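Local coordinates for protein ICP27 (Human herpesvirus 1, PDB 5BQK) that regulates viral gene expression at several levels, inhibiting cellular splicing and mediating nuclear export of intronless viral mRNAs, and is represented by its zinc-binding C-terminal domain, at residues C101-E106 with A142-D147; S80-F85 with P134-I139; A193-R198 with A209-G214; L130-Q135 with A204-A209. All coordinates share one frame; numbering follows the deposited sequence.

Contact 1 (C101-E106 with A142-D147)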
loop_
_atom_site.group_PDB
_atom_site.type_symbol
_atom_site.label_atom_id
_atom_site.label_comp_id
_atom_site.label_asym_id
_atom_site.label_seq_id
_atom_site.Cartn_x
_atom_site.Cartn_y
_atom_site.Cartn_z
ATOM N N CYS A 101 2.872 7.805 8.023
ATOM C CA CYS A 101 3.800 6.715 7.695
ATOM C C CYS A 101 3.427 5.311 8.275
ATOM O O CYS A 101 3.557 4.296 7.606
ATOM C CB CYS A 101 5.195 7.081 8.147
ATOM S SG CYS A 101 5.893 8.598 7.357
ATOM N N VAL A 102 3.054 5.276 9.548
ATOM C CA VAL A 102 2.747 4.032 10.234
ATOM C C VAL A 102 1.597 3.342 9.536
ATOM O O VAL A 102 1.672 2.154 9.193
ATOM C CB VAL A 102 2.309 4.283 11.687
ATOM C CG1 VAL A 102 1.665 2.918 12.250
ATOM C CG2 VAL A 102 3.490 4.750 12.556
ATOM N N LEU A 103 0.566 4.115 9.282
ATOM C CA LEU A 103 -0.651 3.636 8.601
ATOM C C LEU A 103 -0.367 3.260 7.175
ATOM O O LEU A 103 -1.035 2.353 6.691
ATOM C CB LEU A 103 -1.754 4.727 8.567
ATOM C CG LEU A 103 -2.818 4.596 9.653
ATOM C CD1 LEU A 103 -2.142 4.453 11.034
ATOM C CD2 LEU A 103 -3.621 5.861 9.551
ATOM N N ARG A 104 0.633 3.867 6.524
ATOM C CA ARG A 104 1.007 3.411 5.137
ATOM C C ARG A 104 1.854 2.170 5.055
ATOM O O ARG A 104 2.045 1.649 3.953
ATOM C CB ARG A 104 1.670 4.485 4.270
ATOM C CG ARG A 104 0.642 5.600 3.915
ATOM C CD ARG A 104 1.368 7.020 3.535
ATOM N NE ARG A 104 0.292 7.969 3.193
ATOM C CZ ARG A 104 -0.515 7.911 2.132
ATOM N NH1 ARG A 104 -0.386 7.016 1.139
ATOM N NH2 ARG A 104 -1.483 8.820 2.051
ATOM N N GLN A 105 2.356 1.694 6.192
ATOM C CA GLN A 105 3.087 0.430 6.195
ATOM C C GLN A 105 2.506 -0.721 7.052
ATOM O O GLN A 105 3.185 -1.750 7.243
ATOM C CB GLN A 105 4.529 0.717 6.625
ATOM C CG GLN A 105 4.682 1.329 8.101
ATOM C CD GLN A 105 4.625 0.288 9.209
ATOM O OE1 GLN A 105 5.502 -0.602 9.313
ATOM N NE2 GLN A 105 3.593 0.347 10.006
ATOM N N GLU A 106 1.333 -0.493 7.618
ATOM C CA GLU A 106 0.626 -1.382 8.546
ATOM C C GLU A 106 0.224 -2.596 7.808
ATOM O O GLU A 106 -0.036 -2.504 6.605
ATOM C CB GLU A 106 -0.675 -0.714 8.990
ATOM C CG GLU A 106 -0.512 -0.185 10.350
ATOM C CD GLU A 106 -1.712 0.468 10.910
ATOM O OE1 GLU A 106 -2.699 0.780 10.183
ATOM O OE2 GLU A 106 -1.690 0.669 12.151
ATOM N N ALA A 142 -6.605 9.997 7.054
ATOM C CA ALA A 142 -7.619 9.146 6.334
ATOM C C ALA A 142 -7.111 8.580 5.033
ATOM O O ALA A 142 -7.321 7.378 4.731
ATOM C CB ALA A 142 -8.907 10.001 6.059
ATOM N N ALA A 143 -6.379 9.396 4.262
ATOM C CA ALA A 143 -5.761 8.942 3.005
ATOM C C ALA A 143 -4.775 7.809 3.174
ATOM O O ALA A 143 -4.597 7.027 2.279
ATOM C CB ALA A 143 -5.005 10.150 2.275
ATOM N N ALA A 144 -4.087 7.738 4.308
ATOM C CA ALA A 144 -3.085 6.677 4.520
ATOM C C ALA A 144 -3.774 5.313 4.654
ATOM O O ALA A 144 -3.365 4.350 4.012
ATOM C CB ALA A 144 -2.272 6.968 5.830
ATOM N N VAL A 145 -4.804 5.244 5.512
ATOM C CA VAL A 145 -5.577 4.009 5.700
ATOM C C VAL A 145 -6.189 3.672 4.323
ATOM O O VAL A 145 -6.160 2.561 3.871
ATOM C CB VAL A 145 -6.775 4.077 6.646
ATOM C CG1 VAL A 145 -7.219 2.572 6.984
ATOM C CG2 VAL A 145 -6.576 4.874 7.853
ATOM N N LEU A 146 -6.741 4.674 3.667
ATOM C CA LEU A 146 -7.394 4.491 2.368
ATOM C C LEU A 146 -6.469 3.823 1.375
ATOM O O LEU A 146 -6.810 2.791 0.787
ATOM C CB LEU A 146 -7.931 5.803 1.841
ATOM C CG LEU A 146 -8.186 5.876 0.346
ATOM C CD1 LEU A 146 -9.403 4.956 -0.010
ATOM C CD2 LEU A 146 -8.522 7.319 -0.001
ATOM N N ASP A 147 -5.300 4.402 1.161
ATOM C CA ASP A 147 -4.355 3.861 0.199
ATOM C C ASP A 147 -3.828 2.517 0.667
ATOM O O ASP A 147 -3.515 1.653 -0.119
ATOM C CB ASP A 147 -3.146 4.828 0.110
ATOM C CG ASP A 147 -3.399 6.064 -0.782
ATOM O OD1 ASP A 147 -4.383 6.052 -1.547
ATOM O OD2 ASP A 147 -2.567 7.047 -0.740
#

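Contact 2 (S80-F85 with P134-I139)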
loop_
_atom_site.group_PDB
_atom_site.type_symbol
_atom_site.label_atom_id
_atom_site.label_comp_id
_atom_site.label_asym_id
_atom_site.label_seq_id
_atom_site.Cartn_x
_atom_site.Cartn_y
_atom_site.Cartn_z
ATOM N N SER A 80 -11.047 14.832 25.676
ATOM C CA SER A 80 -9.737 15.115 26.263
ATOM C C SER A 80 -8.606 14.941 25.241
ATOM O O SER A 80 -7.768 15.819 25.041
ATOM C CB SER A 80 -9.562 14.201 27.488
ATOM O OG SER A 80 -8.199 14.054 27.741
ATOM N N LEU A 81 -8.560 13.786 24.600
ATOM C CA LEU A 81 -7.570 13.529 23.549
ATOM C C LEU A 81 -7.640 14.557 22.385
ATOM O O LEU A 81 -6.622 15.073 21.878
ATOM C CB LEU A 81 -7.741 12.108 22.999
ATOM C CG LEU A 81 -6.631 11.678 22.024
ATOM C CD1 LEU A 81 -5.192 11.925 22.613
ATOM C CD2 LEU A 81 -6.793 10.197 21.555
ATOM N N TYR A 82 -8.864 14.834 21.975
ATOM C CA TYR A 82 -9.126 15.851 20.965
ATOM C C TYR A 82 -8.502 17.200 21.364
ATOM O O TYR A 82 -7.881 17.815 20.555
ATOM C CB TYR A 82 -10.640 16.008 20.824
ATOM C CG TYR A 82 -11.058 16.922 19.689
ATOM C CD1 TYR A 82 -11.093 18.331 19.881
ATOM C CD2 TYR A 82 -11.430 16.395 18.424
ATOM C CE1 TYR A 82 -11.522 19.218 18.824
ATOM C CE2 TYR A 82 -11.830 17.258 17.379
ATOM C CZ TYR A 82 -11.889 18.677 17.595
ATOM O OH TYR A 82 -12.285 19.547 16.571
ATOM N N ARG A 83 -8.744 17.680 22.584
ATOM C CA ARG A 83 -8.209 18.968 23.047
ATOM C C ARG A 83 -6.639 18.955 23.094
ATOM O O ARG A 83 -5.935 19.923 22.701
ATOM C CB ARG A 83 -8.817 19.229 24.423
ATOM C CG ARG A 83 -8.931 20.679 24.811
ATOM C CD ARG A 83 -10.046 20.845 25.820
ATOM N NE ARG A 83 -9.765 19.899 26.916
ATOM C CZ ARG A 83 -10.575 18.928 27.345
ATOM N NH1 ARG A 83 -11.783 18.776 26.823
ATOM N NH2 ARG A 83 -10.166 18.124 28.327
ATOM N N THR A 84 -6.086 17.854 23.554
ATOM C CA THR A 84 -4.654 17.621 23.421
ATOM C C THR A 84 -4.101 17.801 22.000
ATOM O O THR A 84 -3.098 18.529 21.811
ATOM C CB THR A 84 -4.291 16.215 23.982
ATOM O OG1 THR A 84 -4.720 16.190 25.349
ATOM C CG2 THR A 84 -2.785 16.026 23.997
ATOM N N PHE A 85 -4.746 17.181 21.007
ATOM C CA PHE A 85 -4.344 17.328 19.631
ATOM C C PHE A 85 -4.450 18.777 19.200
ATOM O O PHE A 85 -3.500 19.306 18.646
ATOM C CB PHE A 85 -5.270 16.529 18.708
ATOM C CG PHE A 85 -5.048 15.041 18.733
ATOM C CD1 PHE A 85 -3.794 14.490 19.072
ATOM C CD2 PHE A 85 -6.086 14.187 18.379
ATOM C CE1 PHE A 85 -3.580 13.111 19.065
ATOM C CE2 PHE A 85 -5.891 12.802 18.354
ATOM C CZ PHE A 85 -4.658 12.241 18.689
ATOM N N PRO A 134 -8.658 18.956 9.348
ATOM C CA PRO A 134 -7.495 18.488 8.605
ATOM C C PRO A 134 -6.229 18.316 9.434
ATOM O O PRO A 134 -5.419 17.425 9.125
ATOM C CB PRO A 134 -7.257 19.625 7.577
ATOM C CG PRO A 134 -8.674 20.140 7.356
ATOM C CD PRO A 134 -9.272 20.149 8.737
ATOM N N GLN A 135 -6.051 19.174 10.444
ATOM C CA GLN A 135 -4.878 19.086 11.332
ATOM C C GLN A 135 -4.967 18.036 12.456
ATOM O O GLN A 135 -3.924 17.564 12.968
ATOM C CB GLN A 135 -4.497 20.444 11.877
ATOM C CG GLN A 135 -4.476 21.529 10.773
ATOM C CD GLN A 135 -5.862 22.319 10.544
ATOM O OE1 GLN A 135 -7.005 21.816 10.729
ATOM N NE2 GLN A 135 -5.709 23.564 10.112
ATOM N N ASP A 136 -6.193 17.683 12.834
ATOM C CA ASP A 136 -6.418 16.520 13.691
ATOM C C ASP A 136 -5.573 15.344 13.152
ATOM O O ASP A 136 -5.712 14.925 11.991
ATOM C CB ASP A 136 -7.914 16.183 13.670
ATOM C CG ASP A 136 -8.276 14.994 14.515
ATOM O OD1 ASP A 136 -7.658 13.910 14.341
ATOM O OD2 ASP A 136 -9.139 15.152 15.418
ATOM N N PRO A 137 -4.690 14.782 13.988
ATOM C CA PRO A 137 -3.855 13.676 13.443
ATOM C C PRO A 137 -4.610 12.431 12.917
ATOM O O PRO A 137 -4.101 11.767 12.033
ATOM C CB PRO A 137 -2.996 13.260 14.662
ATOM C CG PRO A 137 -2.894 14.530 15.457
ATOM C CD PRO A 137 -4.284 15.126 15.361
ATOM N N ILE A 138 -5.704 12.038 13.547
ATOM C CA ILE A 138 -6.484 10.862 13.088
ATOM C C ILE A 138 -7.245 11.214 11.780
ATOM O O ILE A 138 -7.164 10.483 10.824
ATOM C CB ILE A 138 -7.426 10.389 14.210
ATOM C CG1 ILE A 138 -6.574 10.007 15.453
ATOM C CG2 ILE A 138 -8.344 9.274 13.743
ATOM C CD1 ILE A 138 -7.439 9.659 16.709
ATOM N N ILE A 139 -7.955 12.356 11.727
ATOM C CA ILE A 139 -8.725 12.701 10.536
ATOM C C ILE A 139 -7.862 12.947 9.332
ATOM O O ILE A 139 -8.109 12.472 8.177
ATOM C CB ILE A 139 -9.507 14.063 10.772
ATOM C CG1 ILE A 139 -10.280 14.042 12.053
ATOM C CG2 ILE A 139 -10.366 14.427 9.528
ATOM C CD1 ILE A 139 -11.394 13.120 12.020
HETATM O O HOH W 1 -8.446 17.212 17.313
#

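Contact 3 (A193-R198 with A209-G214)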
loop_
_atom_site.group_PDB
_atom_site.type_symbol
_atom_site.label_atom_id
_atom_site.label_comp_id
_atom_site.label_asym_id
_atom_site.label_seq_id
_atom_site.Cartn_x
_atom_site.Cartn_y
_atom_site.Cartn_z
ATOM N N ALA A 193 -12.424 7.865 0.980
ATOM C CA ALA A 193 -12.081 8.740 -0.109
ATOM C C ALA A 193 -12.703 10.121 0.015
ATOM O O ALA A 193 -11.989 11.109 -0.232
ATOM C CB ALA A 193 -12.394 8.088 -1.492
ATOM N N ARG A 194 -14.000 10.222 0.405
ATOM C CA ARG A 194 -14.577 11.549 0.617
ATOM C C ARG A 194 -13.757 12.229 1.666
ATOM O O ARG A 194 -13.478 13.417 1.525
ATOM C CB ARG A 194 -16.055 11.513 1.080
ATOM C CG ARG A 194 -16.930 11.113 -0.054
ATOM C CD ARG A 194 -18.274 10.597 0.368
ATOM N NE ARG A 194 -19.088 11.613 1.012
ATOM C CZ ARG A 194 -19.878 12.497 0.366
ATOM N NH1 ARG A 194 -20.016 12.495 -0.957
ATOM N NH2 ARG A 194 -20.607 13.347 1.083
ATOM N N LEU A 195 -13.448 11.517 2.768
ATOM C CA LEU A 195 -12.874 12.201 3.908
ATOM C C LEU A 195 -11.443 12.645 3.543
ATOM O O LEU A 195 -11.044 13.739 3.907
ATOM C CB LEU A 195 -12.830 11.304 5.176
ATOM C CG LEU A 195 -12.168 11.866 6.411
ATOM C CD1 LEU A 195 -12.819 13.212 6.699
ATOM C CD2 LEU A 195 -12.247 10.852 7.638
ATOM N N ALA A 196 -10.692 11.807 2.832
ATOM C CA ALA A 196 -9.331 12.148 2.409
ATOM C C ALA A 196 -9.321 13.381 1.461
ATOM O O ALA A 196 -8.406 14.232 1.534
ATOM C CB ALA A 196 -8.660 10.929 1.674
ATOM N N ASN A 197 -10.332 13.440 0.584
ATOM C CA ASN A 197 -10.489 14.529 -0.377
ATOM C C ASN A 197 -10.722 15.866 0.364
ATOM O O ASN A 197 -10.162 16.888 0.000
ATOM C CB ASN A 197 -11.629 14.212 -1.356
ATOM C CG ASN A 197 -11.943 15.379 -2.266
ATOM O OD1 ASN A 197 -12.651 16.303 -1.893
ATOM N ND2 ASN A 197 -11.398 15.350 -3.446
ATOM N N ARG A 198 -11.504 15.856 1.425
ATOM C CA ARG A 198 -11.813 17.080 2.126
ATOM C C ARG A 198 -10.609 17.529 2.965
ATOM O O ARG A 198 -10.349 18.735 3.138
ATOM C CB ARG A 198 -13.086 16.942 2.962
ATOM C CG ARG A 198 -14.383 16.426 2.201
ATOM C CD ARG A 198 -14.649 16.998 0.779
ATOM N NE ARG A 198 -14.453 18.436 0.704
ATOM C CZ ARG A 198 -14.238 19.155 -0.417
ATOM N NH1 ARG A 198 -14.107 20.475 -0.330
ATOM N NH2 ARG A 198 -14.115 18.590 -1.622
ATOM N N ALA A 209 -21.573 15.868 6.505
ATOM C CA ALA A 209 -22.101 15.189 5.294
ATOM C C ALA A 209 -21.064 14.389 4.547
ATOM O O ALA A 209 -21.422 13.409 3.851
ATOM C CB ALA A 209 -22.882 16.141 4.327
ATOM N N THR A 210 -19.815 14.840 4.593
ATOM C CA THR A 210 -18.684 14.025 4.138
ATOM C C THR A 210 -18.774 12.555 4.630
ATOM O O THR A 210 -18.500 11.659 3.854
ATOM C CB THR A 210 -17.407 14.629 4.646
ATOM O OG1 THR A 210 -17.305 15.968 4.155
ATOM C CG2 THR A 210 -16.143 13.797 4.191
ATOM N N LEU A 211 -19.171 12.338 5.889
ATOM C CA LEU A 211 -19.391 11.007 6.463
ATOM C C LEU A 211 -20.800 10.403 6.238
ATOM O O LEU A 211 -21.106 9.337 6.767
ATOM C CB LEU A 211 -19.040 11.024 7.953
ATOM C CG LEU A 211 -17.556 11.446 8.108
ATOM C CD1 LEU A 211 -17.187 11.647 9.498
ATOM C CD2 LEU A 211 -16.635 10.357 7.548
ATOM N N GLY A 212 -21.641 11.099 5.481
ATOM C CA GLY A 212 -23.019 10.675 5.221
ATOM C C GLY A 212 -23.862 11.037 6.382
ATOM O O GLY A 212 -24.885 10.434 6.636
ATOM N N VAL A 213 -23.427 12.038 7.119
ATOM C CA VAL A 213 -24.179 12.441 8.272
ATOM C C VAL A 213 -24.852 13.767 8.032
ATOM O O VAL A 213 -24.180 14.763 7.718
ATOM C CB VAL A 213 -23.310 12.439 9.531
ATOM C CG1 VAL A 213 -24.108 13.007 10.713
ATOM C CG2 VAL A 213 -22.840 11.003 9.827
ATOM N N GLY A 214 -26.186 13.780 8.192
ATOM C CA GLY A 214 -27.011 15.017 8.030
ATOM C C GLY A 214 -27.019 15.898 9.264
ATOM O O GLY A 214 -26.404 15.531 10.294
#

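Contact 4 (L130-Q135 with A204-A209)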
loop_
_atom_site.group_PDB
_atom_site.type_symbol
_atom_site.label_atom_id
_atom_site.label_comp_id
_atom_site.label_asym_id
_atom_site.label_seq_id
_atom_site.Cartn_x
_atom_site.Cartn_y
_atom_site.Cartn_z
ATOM N N LEU A 130 -17.992 18.250 17.670
ATOM C CA LEU A 130 -16.642 18.826 17.550
ATOM C C LEU A 130 -16.296 18.857 16.061
ATOM O O LEU A 130 -16.677 17.953 15.338
ATOM C CB LEU A 130 -15.588 18.004 18.321
ATOM C CG LEU A 130 -15.807 17.616 19.764
ATOM C CD1 LEU A 130 -14.800 16.495 20.183
ATOM C CD2 LEU A 130 -15.730 18.839 20.671
ATOM N N PRO A 131 -15.595 19.913 15.583
ATOM C CA PRO A 131 -15.392 19.891 14.121
ATOM C C PRO A 131 -14.349 18.857 13.736
ATOM O O PRO A 131 -13.497 18.470 14.567
ATOM C CB PRO A 131 -14.863 21.321 13.772
ATOM C CG PRO A 131 -14.294 21.888 15.129
ATOM C CD PRO A 131 -15.191 21.200 16.211
ATOM N N LEU A 132 -14.434 18.440 12.477
ATOM C CA LEU A 132 -13.571 17.462 11.876
ATOM C C LEU A 132 -12.538 18.306 11.169
ATOM O O LEU A 132 -12.883 19.073 10.256
ATOM C CB LEU A 132 -14.351 16.625 10.861
ATOM C CG LEU A 132 -15.517 15.819 11.408
ATOM C CD1 LEU A 132 -16.140 15.129 10.201
ATOM C CD2 LEU A 132 -15.039 14.753 12.448
ATOM N N ARG A 133 -11.300 18.203 11.611
ATOM C CA ARG A 133 -10.255 19.115 11.141
ATOM C C ARG A 133 -9.134 18.389 10.444
ATOM O O ARG A 133 -8.691 17.333 10.885
ATOM C CB ARG A 133 -9.648 19.836 12.328
ATOM C CG ARG A 133 -10.727 20.526 13.183
ATOM C CD ARG A 133 -10.133 21.055 14.468
ATOM N NE ARG A 133 -9.370 22.274 14.209
ATOM C CZ ARG A 133 -8.060 22.449 14.433
ATOM N NH1 ARG A 133 -7.309 21.450 14.952
ATOM N NH2 ARG A 133 -7.525 23.651 14.112
ATOM N N PRO A 134 -8.658 18.956 9.348
ATOM C CA PRO A 134 -7.495 18.488 8.605
ATOM C C PRO A 134 -6.229 18.316 9.434
ATOM O O PRO A 134 -5.419 17.425 9.125
ATOM C CB PRO A 134 -7.257 19.625 7.577
ATOM C CG PRO A 134 -8.674 20.140 7.356
ATOM C CD PRO A 134 -9.272 20.149 8.737
ATOM N N GLN A 135 -6.051 19.174 10.444
ATOM C CA GLN A 135 -4.878 19.086 11.332
ATOM C C GLN A 135 -4.967 18.036 12.456
ATOM O O GLN A 135 -3.924 17.564 12.968
ATOM C CB GLN A 135 -4.497 20.444 11.877
ATOM C CG GLN A 135 -4.476 21.529 10.773
ATOM C CD GLN A 135 -5.862 22.319 10.544
ATOM O OE1 GLN A 135 -7.005 21.816 10.729
ATOM N NE2 GLN A 135 -5.709 23.564 10.112
ATOM N N ALA A 204 -11.194 24.292 6.669
ATOM C CA ALA A 204 -10.970 24.402 8.098
ATOM C C ALA A 204 -11.817 23.377 8.890
ATOM O O ALA A 204 -11.308 22.667 9.777
ATOM C CB ALA A 204 -11.284 25.803 8.563
ATOM N N GLU A 205 -13.115 23.332 8.604
ATOM C CA GLU A 205 -13.939 22.283 9.188
ATOM C C GLU A 205 -14.664 21.477 8.111
ATOM O O GLU A 205 -15.129 22.025 7.092
ATOM C CB GLU A 205 -14.799 22.755 10.377
ATOM C CG GLU A 205 -15.838 23.785 10.107
ATOM C CD GLU A 205 -17.030 23.623 11.047
ATOM O OE1 GLU A 205 -16.983 24.097 12.209
ATOM O OE2 GLU A 205 -18.027 23.010 10.629
ATOM N N ILE A 206 -14.609 20.164 8.282
ATOM C CA ILE A 206 -15.074 19.220 7.285
ATOM C C ILE A 206 -16.511 18.876 7.652
ATOM O O ILE A 206 -16.812 18.461 8.793
ATOM C CB ILE A 206 -14.201 17.920 7.274
ATOM C CG1 ILE A 206 -12.776 18.245 6.748
ATOM C CG2 ILE A 206 -14.917 16.780 6.472
ATOM C CD1 ILE A 206 -11.825 17.071 6.742
ATOM N N ASP A 207 -17.401 19.129 6.697
ATOM C CA ASP A 207 -18.831 18.953 6.846
ATOM C C ASP A 207 -19.234 17.499 7.251
ATOM O O ASP A 207 -18.788 16.543 6.683
ATOM C CB ASP A 207 -19.454 19.330 5.500
ATOM C CG ASP A 207 -20.968 19.497 5.572
ATOM O OD1 ASP A 207 -21.689 18.808 6.349
ATOM O OD2 ASP A 207 -21.434 20.339 4.798
ATOM N N TYR A 208 -20.078 17.337 8.249
ATOM C CA TYR A 208 -20.475 15.991 8.668
ATOM C C TYR A 208 -21.014 15.177 7.512
ATOM O O TYR A 208 -20.869 13.952 7.499
ATOM C CB TYR A 208 -21.467 16.017 9.826
ATOM C CG TYR A 208 -20.889 16.532 11.106
ATOM C CD1 TYR A 208 -19.517 16.884 11.209
ATOM C CD2 TYR A 208 -21.693 16.650 12.241
ATOM C CE1 TYR A 208 -18.989 17.385 12.417
ATOM C CE2 TYR A 208 -21.165 17.118 13.466
ATOM C CZ TYR A 208 -19.807 17.454 13.533
ATOM O OH TYR A 208 -19.306 17.890 14.731
ATOM N N ALA A 209 -21.573 15.868 6.505
ATOM C CA ALA A 209 -22.101 15.189 5.294
ATOM C C ALA A 209 -21.064 14.389 4.547
ATOM O O ALA A 209 -21.422 13.409 3.851
ATOM C CB ALA A 209 -22.882 16.141 4.327
HETATM O O HOH W 2 -9.000 23.473 10.904
#

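Contact 1 (C101-E106 with A142-D147)
L103 meets helix 142-163 with two parts of its side chain. CB of L103 lies 3.6 Å from CB of A144. CD2 of L103 reaches further along the same helix, 3.5 Å from CG2 of V145. Helix 108-127 lies next to this apolar patch, where S114 touches both L103 and V145. R104 follows and turns the contact polar. The segments 101-105 and 142-147 are helical and run almost parallel, their axes 8.0 Å apart at 11°. This is close helix-helix packing in the mainly helical, strand-free C-terminal domain. CG of R104 rests 3.7 Å from CB of A144. From CG to NE the arginine chain is extended, which carries the guanidinium past A144 to D147. CA of A144 sits over one guanidinium face, toward its rim. At the edge, NH1 of R104 donates to OD2 of D147 over 2.9 Å, a nearly straight bond (166°) in a salt bridge. OD2 uses its anti lone pair, and the two flat groups are turned 64° apart. Both charges have further partners: NE of R104 pairs with D100, and OD2 of D147 with R154 of the second subunit. NH1 of R104 also donates to the backbone O of T151 of that subunit.

Contact 2 (S80-F85 with P134-I139)
OD2 of D136, beside the Y82 ring, accepts two hydrogen bonds, from water 1 and from NE1 of W121 of helix 108-127. Water 1 lies 2.9 Å from OD2 of D136 and reaches on, by a weak bond, to the backbone O of Y82. The other oxygen, OD1, forms an Asx motif in the loop that runs past helix 71-87 into helix 142-163. OD1 of D136 accepts from the backbone N of I139 at 3.1 Å, and the donor stands above the carboxylate plane. This bond ties D136 to the backbone three residues on. CG of D136 is anti to its own backbone N (chi1 180°), which places OD2 of D136 3.9 Å from CE2 of Y82. The hydroxyl of that tyrosine bonds to the backbone O of P131. The main apolar contact is a CH-pi interaction. CD of P137 lies over one face of the F85 ring, 3.7 Å from the ring centroid and 22° off the normal. CD1 of L81 covers the opposite face. Y264 of the second subunit packs edge-to-face with F85, so this buried patch also belongs to the dimer interface. I138 comes to the rim of the same ring, near its plane, with its CD1 3.9 Å from CE2 of F85.

Contact 3 (A193-R198 with A209-G214)
R194 and T210 bring the two backbones nearest, CA to CA 5.9 Å, where helix 184-201 meets the 3-10 turn 209-211. The side chain of R194 spans the gap and grips two successive carbonyls of that turn. NE of R194 donates to O of T210 over 2.9 Å at 164°. NH2 of R194 donates to O of A209, also over 2.9 Å, in a more bent bond. Both oxygens lie at the guanidinium edge, near its plane. The arginine chain bends at chi3 (65°), which turns NE and NH2 together toward the turn. O of A209 is held twice: N of G212 reaches it from the face opposite NH2. The remaining nitrogen, NH1, bonds to the backbone O of R176. Beside these bonds, T210 pushes its methyl against the helix. CG2 of T210 sits 3.6 Å from CA of L195 and 3.7 Å from CG of R198. L195 and L211 meet loosely at their CD2 atoms, and C122 of helix 108-127 touches both. The contact closes a short loop within the CHC2-type zinc-finger region, but away from the metal. The positive guanidinium would probably polarise the two carbonyls it meets across the contact. With the NH1 bond to R176, these bonds would restrict rotation of the group.

Contact 4 (L130-Q135 with A204-A209)
L132 fits its side chain between I206 and Y208. CB of L132 packs against CB of I206 at 3.8 Å. CD1 of L132 extends on to the Y208 ring, 3.9 Å from CD1 of that ring, and the two side chains approach at a slant. CG of L132 is anti to its own carbonyl carbon (chi1 -61°), which lets the branched end reach the tyrosine. C122 and C125 of helix 108-127 also touch L132, as does L211, so the leucine is buried. On the outer side, CB of P131 abuts CB of E205 at 3.7 Å. At the other end, CD of P134 presses on the backbone O of A204 at 3.4 Å, and its CG lies more loosely beside CD1 of I206. Two loops, extended around L132 and I206, meet here, one leading from helix 108-127 to helix 142-163, the other following helix 184-201. In this strand-free domain they are joined by individual hydrogen bonds. N of I206 donates to O of L132 over 2.8 Å, in the carbonyl plane. The hydroxyl of Y208 donates to O of L130 over 2.7 Å, coming from above that carbonyl plane. L130 O lies at the edge of the tyrosine ring, near its plane. Toward the exposed end, water 2 donates to both OE1 of Q135 and O of A204, the latter over 2.7 Å.

Overall arrangement
From the N terminus, helix 71-87 gives the first half of contact 2 and helix 89-105 the first half of contact 1. The chain then passes through helix 108-127 into loop 130-139. Contact 2 closes there, sharing P134 and Q135 with contact 4, which opens on the same loop. Contact 1 closes next, at the start of helix 142-163, so contacts 1 and 2 cross. Contact 4 crosses contact 1 too. Helix 184-201 opens contact 3; contact 4 closes at 204-209 and contact 3 at 209-214, so these also cross, sharing A209. I139 and A142 both pack on L195, linking contacts 2 and 1 to contact 3. Contacts 1 and 2 also touch the second subunit.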